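Local coordinates for ethanolamine utilization protein EutL (Clostridium perfringens E str. JGS1987, PDB 4TME), which forms trimeric shell tiles of the ethanolamine-utilisation microcompartment and binds ethanolamine, which probably controls opening of its transport pore, at residues 7-19 / 33-46. Residues are numbered along the deposited sequence; the frame is centred on the assembly and turned at random.
Sequences RPNVLSVKIISNV and HKSLGLITADCDDV. With ETA (ethanolamine), chain K; ETA (ethanolamine), chain J.
Val19 CG2 packs against Leu36 CD1 at one end of this antiparallel strand pair, and that methyl lies 4.2 Å from Ile16 CD1. In the Leu38 conformer described, Ile16 CD1 also meets Leu38 CD1, 4.0 Å away, filling the dip between the two leucines. On the reverse face, which carries helix 92-106, Ile39 CG1, swung anti to the backbone N (chi1 -171°), lies against a ridge of Val10 CG1 and, in one conformer, Val13 CG2, crossing Val10 at about a right angle. A classic beta bulge interrupts the pairing: Leu11 N donates to Thr40 O at 2.9 Å, Ser12 N only weakly at 3.4 Å.

Beyond the bulge, Asp42 clasps Asn9. Its OD1 takes Asn9 N (2.8 Å) from above the carboxylate plane, while OD2 receives Asn9 ND2 (2.9 Å) on the syn side in a nearly straight bond, and Asp42 N returns a bond to Asn9 O. Alongside, the Pro8 ring sits against Cys43 CB and Val46 CG1, just where the helix begins. Asp44 OD1 and Asp45 OD1 there each accept a bond from a different ethanolamine amine. The clasp and Pro8 packing are consistent with holding in place an acidic helix start suited to a probably cationic amine.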
loop_
_atom_site.group_PDB
_atom_site.type_symbol
_atom_site.label_atom_id
_atom_site.label_comp_id
_atom_site.label_asym_id
_atom_site.label_seq_id
_atom_site.Cartn_x
_atom_site.Cartn_y
_atom_site.Cartn_z
ATOM N N ARG C 7 -0.727 4.466 23.939
ATOM C CA ARG C 7 -2.015 3.861 24.192
ATOM C C ARG C 7 -2.753 3.533 22.894
ATOM O O ARG C 7 -2.926 4.403 22.045
ATOM C CB ARG C 7 -2.877 4.780 25.053
ATOM C CG ARG C 7 -4.089 4.077 25.611
ATOM C CD ARG C 7 -4.870 5.006 26.531
ATOM N NE ARG C 7 -5.223 6.234 25.823
ATOM C CZ ARG C 7 -6.336 6.405 25.117
ATOM N NH1 ARG C 7 -7.236 5.430 25.026
ATOM N NH2 ARG C 7 -6.551 7.561 24.498
ATOM N N PRO C 8 -3.182 2.270 22.725
ATOM C CA PRO C 8 -3.983 1.869 21.564
ATOM C C PRO C 8 -5.455 2.174 21.815
ATOM O O PRO C 8 -5.877 2.175 22.985
ATOM C CB PRO C 8 -3.739 0.365 21.473
ATOM C CG PRO C 8 -3.539 -0.028 22.903
ATOM C CD PRO C 8 -2.844 1.110 23.569
ATOM N N ASN C 9 -6.207 2.442 20.748
ATOM C CA ASN C 9 -7.614 2.842 20.853
ATOM C C ASN C 9 -8.493 2.067 19.898
ATOM O O ASN C 9 -8.199 1.975 18.710
ATOM C CB ASN C 9 -7.793 4.337 20.561
ATOM C CG ASN C 9 -6.984 5.209 21.489
ATOM O OD1 ASN C 9 -7.371 5.421 22.637
ATOM N ND2 ASN C 9 -5.869 5.720 21.008
ATOM N N VAL C 10 -9.589 1.535 20.422
ATOM C CA VAL C 10 -10.586 0.908 19.577
ATOM C C VAL C 10 -11.445 2.024 18.983
ATOM O O VAL C 10 -11.789 2.983 19.688
ATOM C CB VAL C 10 -11.436 -0.092 20.380
ATOM C CG1 VAL C 10 -12.585 -0.650 19.554
ATOM C CG2 VAL C 10 -10.516 -1.246 20.851
ATOM N N LEU C 11 -11.789 1.911 17.697
ATOM C CA LEU C 11 -12.577 2.944 17.016
ATOM C C LEU C 11 -14.021 2.526 16.727
ATOM O O LEU C 11 -14.926 3.349 16.770
ATOM C CB LEU C 11 -11.909 3.357 15.695
ATOM C CG LEU C 11 -10.490 3.909 15.846
ATOM C CD1 LEU C 11 -9.826 4.124 14.484
ATOM C CD2 LEU C 11 -10.478 5.189 16.648
ATOM N N SER C 12 -14.227 1.254 16.425
ATOM C CA SER C 12 -15.557 0.776 16.092
ATOM C C SER C 12 -15.674 -0.708 16.370
ATOM O O SER C 12 -14.694 -1.455 16.297
ATOM C CB SER C 12 -15.888 1.094 14.626
ATOM O OG SER C 12 -17.210 0.718 14.291
ATOM N N VAL C 13 -16.884 -1.114 16.739
ATOM C CA VAL C 13 -17.204 -2.507 17.012
ATOM C C VAL C 13 -18.634 -2.758 16.600
ATOM O O VAL C 13 -19.526 -1.983 16.953
ATOM C CB VAL C 13 -17.060 -2.877 18.505
ATOM C CG1 VAL C 13 -17.255 -4.377 18.704
ATOM C CG2 VAL C 13 -15.729 -2.459 19.038
ATOM N N LYS C 14 -18.873 -3.854 15.894
ATOM C CA LYS C 14 -20.241 -4.204 15.489
ATOM C C LYS C 14 -20.416 -5.713 15.363
ATOM O O LYS C 14 -19.429 -6.457 15.204
ATOM C CB LYS C 14 -20.610 -3.547 14.135
ATOM C CG LYS C 14 -20.789 -2.056 14.151
ATOM C CD LYS C 14 -22.129 -1.706 14.865
ATOM C CE LYS C 14 -22.080 -0.346 15.423
ATOM N NZ LYS C 14 -23.417 0.027 15.959
ATOM N N ILE C 15 -21.666 -6.165 15.443
ATOM C CA ILE C 15 -21.984 -7.571 15.226
ATOM C C ILE C 15 -22.898 -7.703 14.011
ATOM O O ILE C 15 -23.782 -6.870 13.795
ATOM C CB ILE C 15 -22.654 -8.210 16.467
ATOM C CG1 ILE C 15 -21.590 -8.408 17.547
ATOM C CG2 ILE C 15 -23.323 -9.571 16.112
ATOM C CD1 ILE C 15 -22.119 -8.981 18.857
ATOM N N ILE C 16 -22.623 -8.724 13.204
ATOM C CA ILE C 16 -23.527 -9.200 12.157
ATOM C C ILE C 16 -24.103 -10.542 12.597
ATOM O O ILE C 16 -23.365 -11.522 12.754
ATOM C CB ILE C 16 -22.802 -9.385 10.785
ATOM C CG1 ILE C 16 -22.368 -8.052 10.213
ATOM C CG2 ILE C 16 -23.704 -10.147 9.787
ATOM C CD1 ILE C 16 -21.419 -8.189 9.000
ATOM N N SER C 17 -25.410 -10.606 12.816
ATOM C CA SER C 17 -26.013 -11.897 13.161
ATOM C C SER C 17 -26.517 -12.517 11.863
ATOM O O SER C 17 -26.892 -11.801 10.925
ATOM C CB SER C 17 -27.132 -11.728 14.181
ATOM O OG SER C 17 -28.073 -10.797 13.717
ATOM N N ASN C 18 -26.459 -13.835 11.785
ATOM C CA ASN C 18 -27.010 -14.560 10.651
ATOM C C ASN C 18 -26.430 -14.002 9.357
ATOM O O ASN C 18 -27.142 -13.437 8.528
ATOM C CB ASN C 18 -28.533 -14.463 10.657
ATOM C CG ASN C 18 -29.134 -14.907 11.988
ATOM O OD1 ASN C 18 -28.805 -15.977 12.506
ATOM N ND2 ASN C 18 -30.008 -14.074 12.555
ATOM N N VAL C 19 -25.119 -14.140 9.224
ATOM C CA VAL C 19 -24.407 -13.575 8.097
ATOM C C VAL C 19 -25.003 -14.113 6.793
ATOM O O VAL C 19 -25.352 -15.290 6.679
ATOM C CB VAL C 19 -22.884 -13.887 8.181
ATOM C CG1 VAL C 19 -22.629 -15.379 8.105
ATOM C CG2 VAL C 19 -22.140 -13.159 7.086
ATOM N N HIS C 33 -19.916 -21.043 11.006
ATOM C CA HIS C 33 -19.774 -19.600 11.209
ATOM C C HIS C 33 -21.055 -18.854 10.811
ATOM O O HIS C 33 -21.254 -18.525 9.639
ATOM C CB HIS C 33 -18.606 -19.057 10.398
ATOM C CG HIS C 33 -17.263 -19.511 10.881
ATOM N ND1 HIS C 33 -16.164 -19.592 10.058
ATOM C CD2 HIS C 33 -16.839 -19.890 12.111
ATOM C CE1 HIS C 33 -15.122 -20.010 10.754
ATOM N NE2 HIS C 33 -15.506 -20.192 12.004
ATOM N N LYS C 34 -21.890 -18.550 11.789
ATOM C CA LYS C 34 -23.197 -17.952 11.528
ATOM C C LYS C 34 -23.257 -16.466 11.849
ATOM O O LYS C 34 -24.128 -15.756 11.347
ATOM C CB LYS C 34 -24.282 -18.665 12.349
ATOM C CG LYS C 34 -24.303 -20.168 12.199
ATOM C CD LYS C 34 -24.797 -20.582 10.831
ATOM C CE LYS C 34 -25.128 -22.069 10.805
ATOM N NZ LYS C 34 -25.405 -22.547 9.423
ATOM N N SER C 35 -22.325 -16.008 12.678
ATOM C CA SER C 35 -22.318 -14.644 13.184
ATOM C C SER C 35 -20.920 -14.079 13.136
ATOM O O SER C 35 -19.967 -14.820 13.343
ATOM C CB SER C 35 -22.832 -14.609 14.613
ATOM O OG SER C 35 -24.202 -14.957 14.643
ATOM N N LEU C 36 -20.808 -12.778 12.872
ATOM C CA LEU C 36 -19.510 -12.099 12.802
ATOM C C LEU C 36 -19.407 -10.960 13.804
ATOM O O LEU C 36 -20.376 -10.252 14.039
ATOM C CB LEU C 36 -19.261 -11.528 11.401
ATOM C CG LEU C 36 -19.373 -12.499 10.219
ATOM C CD1 LEU C 36 -19.151 -11.698 8.923
ATOM C CD2 LEU C 36 -18.388 -13.634 10.340
ATOM N N GLY C 37 -18.223 -10.783 14.376
ATOM C CA GLY C 37 -17.919 -9.616 15.177
ATOM C C GLY C 37 -16.835 -8.840 14.450
ATOM O O GLY C 37 -15.828 -9.414 14.052
ATOM N N LEU C 38 -17.078 -7.544 14.259
ATOM C CA LEU C 38 -16.224 -6.640 13.498
ATOM C C LEU C 38 -15.554 -5.641 14.443
ATOM O O LEU C 38 -16.236 -5.056 15.301
ATOM C CB LEU C 38 -17.052 -5.866 12.459
ATOM C CG LEU C 38 -18.029 -6.590 11.526
ATOM C CD1 LEU C 38 -18.875 -5.579 10.738
ATOM C CD2 LEU C 38 -17.288 -7.499 10.567
ATOM N N ILE C 39 -14.260 -5.385 14.257
ATOM C CA ILE C 39 -13.574 -4.392 15.067
ATOM C C ILE C 39 -12.529 -3.639 14.259
ATOM O O ILE C 39 -11.845 -4.224 13.411
ATOM C CB ILE C 39 -12.915 -5.050 16.314
ATOM C CG1 ILE C 39 -12.391 -3.986 17.280
ATOM C CG2 ILE C 39 -11.841 -6.044 15.922
ATOM C CD1 ILE C 39 -12.013 -4.585 18.656
ATOM N N THR C 40 -12.432 -2.334 14.511
ATOM C CA THR C 40 -11.311 -1.530 14.021
ATOM C C THR C 40 -10.676 -0.773 15.166
ATOM O O THR C 40 -11.315 -0.492 16.187
ATOM C CB THR C 40 -11.715 -0.513 12.927
ATOM O OG1 THR C 40 -12.563 0.491 13.479
ATOM C CG2 THR C 40 -12.432 -1.202 11.780
ATOM N N ALA C 41 -9.409 -0.445 14.991
ATOM C CA ALA C 41 -8.622 0.195 16.029
ATOM C C ALA C 41 -7.456 0.957 15.392
ATOM O O ALA C 41 -7.174 0.774 14.208
ATOM C CB ALA C 41 -8.106 -0.852 17.002
ATOM N N ASP C 42 -6.764 1.783 16.172
ATOM C CA ASP C 42 -5.648 2.557 15.617
ATOM C C ASP C 42 -4.279 1.882 15.802
ATOM O O ASP C 42 -3.246 2.512 15.569
ATOM C CB ASP C 42 -5.625 3.956 16.210
ATOM C CG ASP C 42 -5.282 3.979 17.695
ATOM O OD1 ASP C 42 -4.962 2.920 18.263
ATOM O OD2 ASP C 42 -5.346 5.087 18.270
ATOM N N CYS C 43 -4.280 0.608 16.199
ATOM C CA CYS C 43 -3.016 -0.129 16.373
ATOM C C CYS C 43 -3.200 -1.576 15.955
ATOM O O CYS C 43 -3.914 -2.334 16.613
ATOM C CB CYS C 43 -2.528 -0.063 17.815
ATOM S SG CYS C 43 -0.983 -0.999 18.052
ATOM N N ASP C 44 -2.596 -1.959 14.843
ATOM C CA ASP C 44 -2.882 -3.283 14.298
ATOM C C ASP C 44 -2.308 -4.440 15.137
ATOM O O ASP C 44 -3.042 -5.363 15.482
ATOM C CB ASP C 44 -2.433 -3.383 12.814
ATOM C CG ASP C 44 -0.953 -3.085 12.573
ATOM O OD1 ASP C 44 -0.260 -2.539 13.449
ATOM O OD2 ASP C 44 -0.508 -3.389 11.421
ATOM N N ASP C 45 -1.037 -4.412 15.522
ATOM C CA ASP C 45 -0.479 -5.604 16.169
ATOM C C ASP C 45 -1.047 -5.820 17.580
ATOM O O ASP C 45 -1.185 -6.979 18.020
ATOM C CB ASP C 45 1.041 -5.520 16.192
ATOM C CG ASP C 45 1.607 -5.471 14.799
ATOM O OD1 ASP C 45 1.417 -6.471 14.066
ATOM O OD2 ASP C 45 2.149 -4.390 14.435
ATOM N N VAL C 46 -1.405 -4.735 18.280
ATOM C CA VAL C 46 -2.141 -4.899 19.557
ATOM C C VAL C 46 -3.479 -5.566 19.276
ATOM O O VAL C 46 -3.895 -6.474 20.008
ATOM C CB VAL C 46 -2.344 -3.560 20.295
ATOM C CG1 VAL C 46 -3.398 -3.693 21.440
ATOM C CG2 VAL C 46 -1.003 -3.092 20.863
HETATM C CA ETA K . 2.392 -0.640 13.962
HETATM N N ETA K . 1.568 -0.493 12.781
HETATM C C ETA K . 2.109 0.475 14.959
HETATM O O ETA K . 0.753 0.551 15.316
HETATM C CA ETA J . 2.911 -7.185 11.040
HETATM N N ETA J . 1.621 -6.694 11.442
HETATM C C ETA J . 3.936 -6.119 11.360
HETATM O O ETA J . 3.752 -4.995 10.517
HETATM O O HOH W 1 -2.637 4.662 19.400
#